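Local coordinates for protein glucosidase (Croceicoccus marinus, PDB 5Z3K) that probably hydrolyses O-glycosidic bonds, as a beta-glucosidase of the GH39 family, at residues R363-N376 and Y421-W433. Sequence-based numbering, arbitrary orientation.
Sequences RTADGDTIRILISN and YSGYTLEIGHLPW
Ile372 and Ile374 of strand 369-376 meet Leu426, Ile428 and Tyr424 of strand 423-429 in the core of the beta-sandwich-like domain beside the TIM barrel. The strands run nearly antiparallel at 157°, with their axes 9.7 Å apart, and join through side chains facing each other between layers. Ile372 divides its two branches. CG2 meets Leu426 CD2 tip to tip at 3.8 Å, and CD1 reaches Ile428 CG1 at 4.0 Å. Ile374 places CD1 over the centre of the Tyr424 ring, a CH-pi contact 4.0 Å from the centroid. CG1 of Ile374 is anti to the carbonyl carbon and beside the backbone N (chi1 -55°), and the chain then extends to bring CD1 over that face. At the far end of the ring, Tyr424 OH hydrogen-bonds to Glu476 OE1, which helps hold the ring in place.

Near the turn at Thr364-Gly367, Ile370 splits its contacts between Pro432 and Trp433. Its CD1 faces Pro432 CD, while CG1 lies 3.9 Å from Trp433 CH2. Gly367 O sits at the edge of the indole, 3.2 Å from Trp433 CE3. Asp366 OD1 accepts from Asp368 N in an Asx turn and also from Thr364 OG1, the two donors on opposite faces of the carboxylate. Arg363 and Pro432 run past each other in opposite directions, bringing NH1 near Pro432 CB, while Arg363 NE forms a salt bridge with Glu345.

At the other end, Asn376 ND2 donates to Tyr421 O at 3.0 Å. The acceptor lies in the amide plane of Asn376, but the nitrogen stands above the carbonyl plane of Tyr421. ND2 also bonds to Leu470 O, and a water links Asn376 OD1 to Tyr421 N.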
loop_
_atom_site.group_PDB
_atom_site.type_symbol
_atom_site.label_atom_id
_atom_site.label_comp_id
_atom_site.label_asym_id
_atom_site.label_seq_id
_atom_site.Cartn_x
_atom_site.Cartn_y
_atom_site.Cartn_z
ATOM N N ARG A 363 3.484 3.726 20.512
ATOM C CA ARG A 363 4.808 3.961 21.085
ATOM C C ARG A 363 5.789 2.902 20.599
ATOM O O ARG A 363 5.401 1.784 20.251
ATOM C CB ARG A 363 4.774 3.999 22.623
ATOM C CG ARG A 363 4.348 2.726 23.295
ATOM C CD ARG A 363 4.442 2.864 24.810
ATOM N NE ARG A 363 4.330 1.561 25.456
ATOM C CZ ARG A 363 4.019 1.376 26.731
ATOM N NH1 ARG A 363 3.773 2.419 27.514
ATOM N NH2 ARG A 363 3.951 0.142 27.218
ATOM N N THR A 364 7.071 3.272 20.543
ATOM C CA THR A 364 8.095 2.364 20.043
ATOM C C THR A 364 8.399 1.255 21.048
ATOM O O THR A 364 8.097 1.355 22.241
ATOM C CB THR A 364 9.390 3.122 19.745
ATOM O OG1 THR A 364 9.749 3.876 20.907
ATOM C CG2 THR A 364 9.209 4.062 18.570
ATOM N N ALA A 365 9.062 0.200 20.553
ATOM C CA ALA A 365 9.311 -0.971 21.392
ATOM C C ALA A 365 10.135 -0.615 22.628
ATOM O O ALA A 365 9.881 -1.139 23.719
ATOM C CB ALA A 365 10.000 -2.068 20.581
ATOM N N ASP A 366 11.103 0.293 22.488
ATOM C CA ASP A 366 11.927 0.678 23.630
ATOM C C ASP A 366 11.208 1.605 24.605
ATOM O O ASP A 366 11.790 1.958 25.637
ATOM C CB ASP A 366 13.245 1.312 23.151
ATOM C CG ASP A 366 13.059 2.667 22.465
ATOM O OD1 ASP A 366 11.936 3.204 22.423
ATOM O OD2 ASP A 366 14.064 3.207 21.965
ATOM N N GLY A 367 9.970 2.004 24.308
ATOM C CA GLY A 367 9.175 2.820 25.200
ATOM C C GLY A 367 9.557 4.285 25.278
ATOM O O GLY A 367 8.919 5.027 26.028
ATOM N N ASP A 368 10.549 4.736 24.518
ATOM C CA ASP A 368 11.068 6.096 24.661
ATOM C C ASP A 368 10.449 7.096 23.687
ATOM O O ASP A 368 10.778 8.285 23.752
ATOM C CB ASP A 368 12.592 6.098 24.468
ATOM C CG ASP A 368 13.343 5.688 25.724
ATOM O OD1 ASP A 368 12.747 5.753 26.825
ATOM O OD2 ASP A 368 14.528 5.304 25.603
ATOM N N THR A 369 9.576 6.657 22.787
ATOM C CA THR A 369 9.007 7.540 21.774
ATOM C C THR A 369 7.513 7.271 21.663
ATOM O O THR A 369 7.115 6.136 21.391
ATOM C CB THR A 369 9.682 7.329 20.411
ATOM O OG1 THR A 369 11.087 7.611 20.507
ATOM C CG2 THR A 369 9.050 8.227 19.356
ATOM N N ILE A 370 6.696 8.307 21.871
ATOM C CA ILE A 370 5.251 8.265 21.614
ATOM C C ILE A 370 4.970 9.035 20.329
ATOM O O ILE A 370 5.482 10.148 20.153
ATOM C CB ILE A 370 4.460 8.897 22.777
ATOM C CG1 ILE A 370 5.012 8.476 24.154
ATOM C CG2 ILE A 370 2.949 8.698 22.590
ATOM C CD1 ILE A 370 4.868 7.035 24.473
ATOM N N ARG A 371 4.133 8.477 19.443
ATOM C CA ARG A 371 3.735 9.160 18.210
ATOM C C ARG A 371 2.220 9.285 18.145
ATOM O O ARG A 371 1.509 8.286 18.287
ATOM C CB ARG A 371 4.240 8.422 16.971
ATOM C CG ARG A 371 5.745 8.475 16.844
ATOM C CD ARG A 371 6.275 7.874 15.538
ATOM N NE ARG A 371 7.717 8.090 15.512
ATOM C CZ ARG A 371 8.628 7.160 15.252
ATOM N NH1 ARG A 371 8.268 5.915 14.952
ATOM N NH2 ARG A 371 9.913 7.495 15.280
ATOM N N ILE A 372 1.732 10.501 17.906
ATOM C CA ILE A 372 0.295 10.762 17.801
ATOM C C ILE A 372 0.045 11.430 16.458
ATOM O O ILE A 372 0.513 12.552 16.214
ATOM C CB ILE A 372 -0.244 11.625 18.953
ATOM C CG1 ILE A 372 -0.001 10.954 20.312
ATOM C CG2 ILE A 372 -1.734 11.876 18.736
ATOM C CD1 ILE A 372 1.033 11.693 21.191
ATOM N N LEU A 373 -0.677 10.736 15.587
ATOM C CA LEU A 373 -0.932 11.169 14.222
ATOM C C LEU A 373 -2.368 11.656 14.123
ATOM O O LEU A 373 -3.279 10.974 14.593
ATOM C CB LEU A 373 -0.702 10.009 13.253
ATOM C CG LEU A 373 -0.978 10.320 11.788
ATOM C CD1 LEU A 373 0.135 11.240 11.233
ATOM C CD2 LEU A 373 -1.044 9.046 10.993
ATOM N N ILE A 374 -2.566 12.830 13.528
ATOM C CA ILE A 374 -3.877 13.451 13.406
ATOM C C ILE A 374 -4.058 13.940 11.980
ATOM O O ILE A 374 -3.229 14.707 11.477
ATOM C CB ILE A 374 -4.042 14.639 14.375
ATOM C CG1 ILE A 374 -3.760 14.228 15.820
ATOM C CG2 ILE A 374 -5.432 15.267 14.207
ATOM C CD1 ILE A 374 -3.527 15.423 16.742
ATOM N N SER A 375 -5.153 13.538 11.339
ATOM C CA SER A 375 -5.514 14.089 10.037
ATOM C C SER A 375 -6.883 14.734 10.132
ATOM O O SER A 375 -7.815 14.140 10.687
ATOM C CB SER A 375 -5.518 13.030 8.934
ATOM O OG SER A 375 -5.851 13.617 7.674
ATOM N N ASN A 376 -6.995 15.941 9.591
ATOM C CA ASN A 376 -8.258 16.663 9.493
ATOM C C ASN A 376 -8.637 16.700 8.016
ATOM O O ASN A 376 -8.170 17.564 7.267
ATOM C CB ASN A 376 -8.120 18.069 10.090
ATOM C CG ASN A 376 -9.459 18.745 10.300
ATOM O OD1 ASN A 376 -10.511 18.129 10.115
ATOM N ND2 ASN A 376 -9.429 20.007 10.700
ATOM N N TYR A 421 -13.687 21.052 12.425
ATOM C CA TYR A 421 -12.703 21.520 13.395
ATOM C C TYR A 421 -11.672 22.431 12.742
ATOM O O TYR A 421 -11.210 22.182 11.624
ATOM C CB TYR A 421 -11.967 20.349 14.040
ATOM C CG TYR A 421 -12.832 19.426 14.859
ATOM C CD1 TYR A 421 -13.556 19.903 15.943
ATOM C CD2 TYR A 421 -12.896 18.070 14.566
ATOM C CE1 TYR A 421 -14.332 19.059 16.710
ATOM C CE2 TYR A 421 -13.676 17.216 15.327
ATOM C CZ TYR A 421 -14.395 17.722 16.392
ATOM O OH TYR A 421 -15.159 16.874 17.144
ATOM N N SER A 422 -11.303 23.481 13.462
ATOM C CA SER A 422 -10.212 24.358 13.072
ATOM C C SER A 422 -8.962 24.110 13.899
ATOM O O SER A 422 -7.918 24.708 13.620
ATOM C CB SER A 422 -10.647 25.820 13.203
ATOM O OG SER A 422 -10.877 26.153 14.559
ATOM N N GLY A 423 -9.039 23.240 14.898
ATOM C CA GLY A 423 -7.882 22.936 15.718
ATOM C C GLY A 423 -8.226 21.853 16.715
ATOM O O GLY A 423 -9.319 21.281 16.697
ATOM N N TYR A 424 -7.269 21.574 17.593
ATOM C CA TYR A 424 -7.406 20.480 18.542
ATOM C C TYR A 424 -6.669 20.845 19.819
ATOM O O TYR A 424 -5.740 21.658 19.821
ATOM C CB TYR A 424 -6.852 19.157 17.965
ATOM C CG TYR A 424 -5.346 19.178 17.819
ATOM C CD1 TYR A 424 -4.516 18.800 18.872
ATOM C CD2 TYR A 424 -4.745 19.621 16.639
ATOM C CE1 TYR A 424 -3.138 18.854 18.754
ATOM C CE2 TYR A 424 -3.369 19.661 16.513
ATOM C CZ TYR A 424 -2.574 19.279 17.570
ATOM O OH TYR A 424 -1.201 19.334 17.452
ATOM N N THR A 425 -7.080 20.222 20.910
ATOM C CA THR A 425 -6.227 20.140 22.082
ATOM C C THR A 425 -6.115 18.669 22.447
ATOM O O THR A 425 -7.062 17.908 22.255
ATOM C CB THR A 425 -6.747 20.986 23.257
ATOM O OG1 THR A 425 -5.836 20.871 24.356
ATOM C CG2 THR A 425 -8.136 20.520 23.684
ATOM N N LEU A 426 -4.934 18.266 22.921
ATOM C CA LEU A 426 -4.581 16.861 23.070
ATOM C C LEU A 426 -3.910 16.670 24.420
ATOM O O LEU A 426 -2.876 17.283 24.682
ATOM C CB LEU A 426 -3.635 16.419 21.939
ATOM C CG LEU A 426 -2.836 15.129 22.162
ATOM C CD1 LEU A 426 -3.775 13.913 22.241
ATOM C CD2 LEU A 426 -1.783 14.931 21.056
ATOM N N GLU A 427 -4.473 15.817 25.275
ATOM C CA GLU A 427 -3.877 15.554 26.583
ATOM C C GLU A 427 -3.285 14.150 26.599
ATOM O O GLU A 427 -4.009 13.159 26.429
ATOM C CB GLU A 427 -4.899 15.714 27.708
ATOM C CG GLU A 427 -4.323 15.385 29.083
ATOM C CD GLU A 427 -5.063 16.059 30.228
ATOM O OE1 GLU A 427 -5.923 16.933 29.979
ATOM O OE2 GLU A 427 -4.768 15.717 31.390
ATOM N N ILE A 428 -1.977 14.062 26.816
ATOM C CA ILE A 428 -1.278 12.790 26.912
ATOM C C ILE A 428 -0.913 12.572 28.373
ATOM O O ILE A 428 -0.172 13.363 28.959
ATOM C CB ILE A 428 -0.025 12.755 26.025
ATOM C CG1 ILE A 428 -0.351 13.180 24.589
ATOM C CG2 ILE A 428 0.570 11.369 26.035
ATOM C CD1 ILE A 428 0.127 14.579 24.227
ATOM N N GLY A 429 -1.429 11.503 28.961
ATOM C CA GLY A 429 -1.122 11.205 30.342
ATOM C C GLY A 429 -0.306 9.940 30.501
ATOM O O GLY A 429 -0.185 9.152 29.560
ATOM N N HIS A 430 0.277 9.762 31.690
ATOM C CA HIS A 430 0.999 8.545 32.056
ATOM C C HIS A 430 2.150 8.238 31.097
ATOM O O HIS A 430 2.315 7.101 30.648
ATOM C CB HIS A 430 0.042 7.354 32.139
ATOM C CG HIS A 430 -1.079 7.558 33.105
ATOM N ND1 HIS A 430 -0.895 7.538 34.470
ATOM C CD2 HIS A 430 -2.395 7.801 32.904
ATOM C CE1 HIS A 430 -2.053 7.749 35.071
ATOM N NE2 HIS A 430 -2.979 7.914 34.144
ATOM N N LEU A 431 2.957 9.253 30.790
ATOM C CA LEU A 431 4.141 9.011 29.977
ATOM C C LEU A 431 4.951 7.887 30.621
ATOM O O LEU A 431 5.148 7.902 31.845
ATOM C CB LEU A 431 4.994 10.272 29.832
ATOM C CG LEU A 431 4.381 11.377 28.967
ATOM C CD1 LEU A 431 5.242 12.642 28.961
ATOM C CD2 LEU A 431 4.151 10.884 27.553
ATOM N N PRO A 432 5.371 6.872 29.855
ATOM C CA PRO A 432 5.788 5.607 30.483
ATOM C C PRO A 432 7.127 5.678 31.180
ATOM O O PRO A 432 7.400 4.835 32.045
ATOM C CB PRO A 432 5.823 4.620 29.307
ATOM C CG PRO A 432 6.057 5.474 28.095
ATOM C CD PRO A 432 5.385 6.804 28.384
ATOM N N TRP A 433 7.974 6.639 30.835
ATOM C CA TRP A 433 9.254 6.814 31.504
ATOM C C TRP A 433 9.147 7.706 32.736
ATOM O O TRP A 433 10.173 8.020 33.350
ATOM C CB TRP A 433 10.277 7.392 30.521
ATOM C CG TRP A 433 9.785 8.635 29.876
ATOM C CD1 TRP A 433 9.778 9.884 30.413
ATOM C CD2 TRP A 433 9.209 8.754 28.568
ATOM N NE1 TRP A 433 9.235 10.782 29.520
ATOM C CE2 TRP A 433 8.875 10.110 28.381
ATOM C CE3 TRP A 433 8.945 7.848 27.542
ATOM C CZ2 TRP A 433 8.281 10.580 27.212
ATOM C CZ3 TRP A 433 8.369 8.316 26.375
ATOM C CH2 TRP A 433 8.046 9.667 26.219
HETATM O O HOH W 1 -13.044 18.347 11.336
#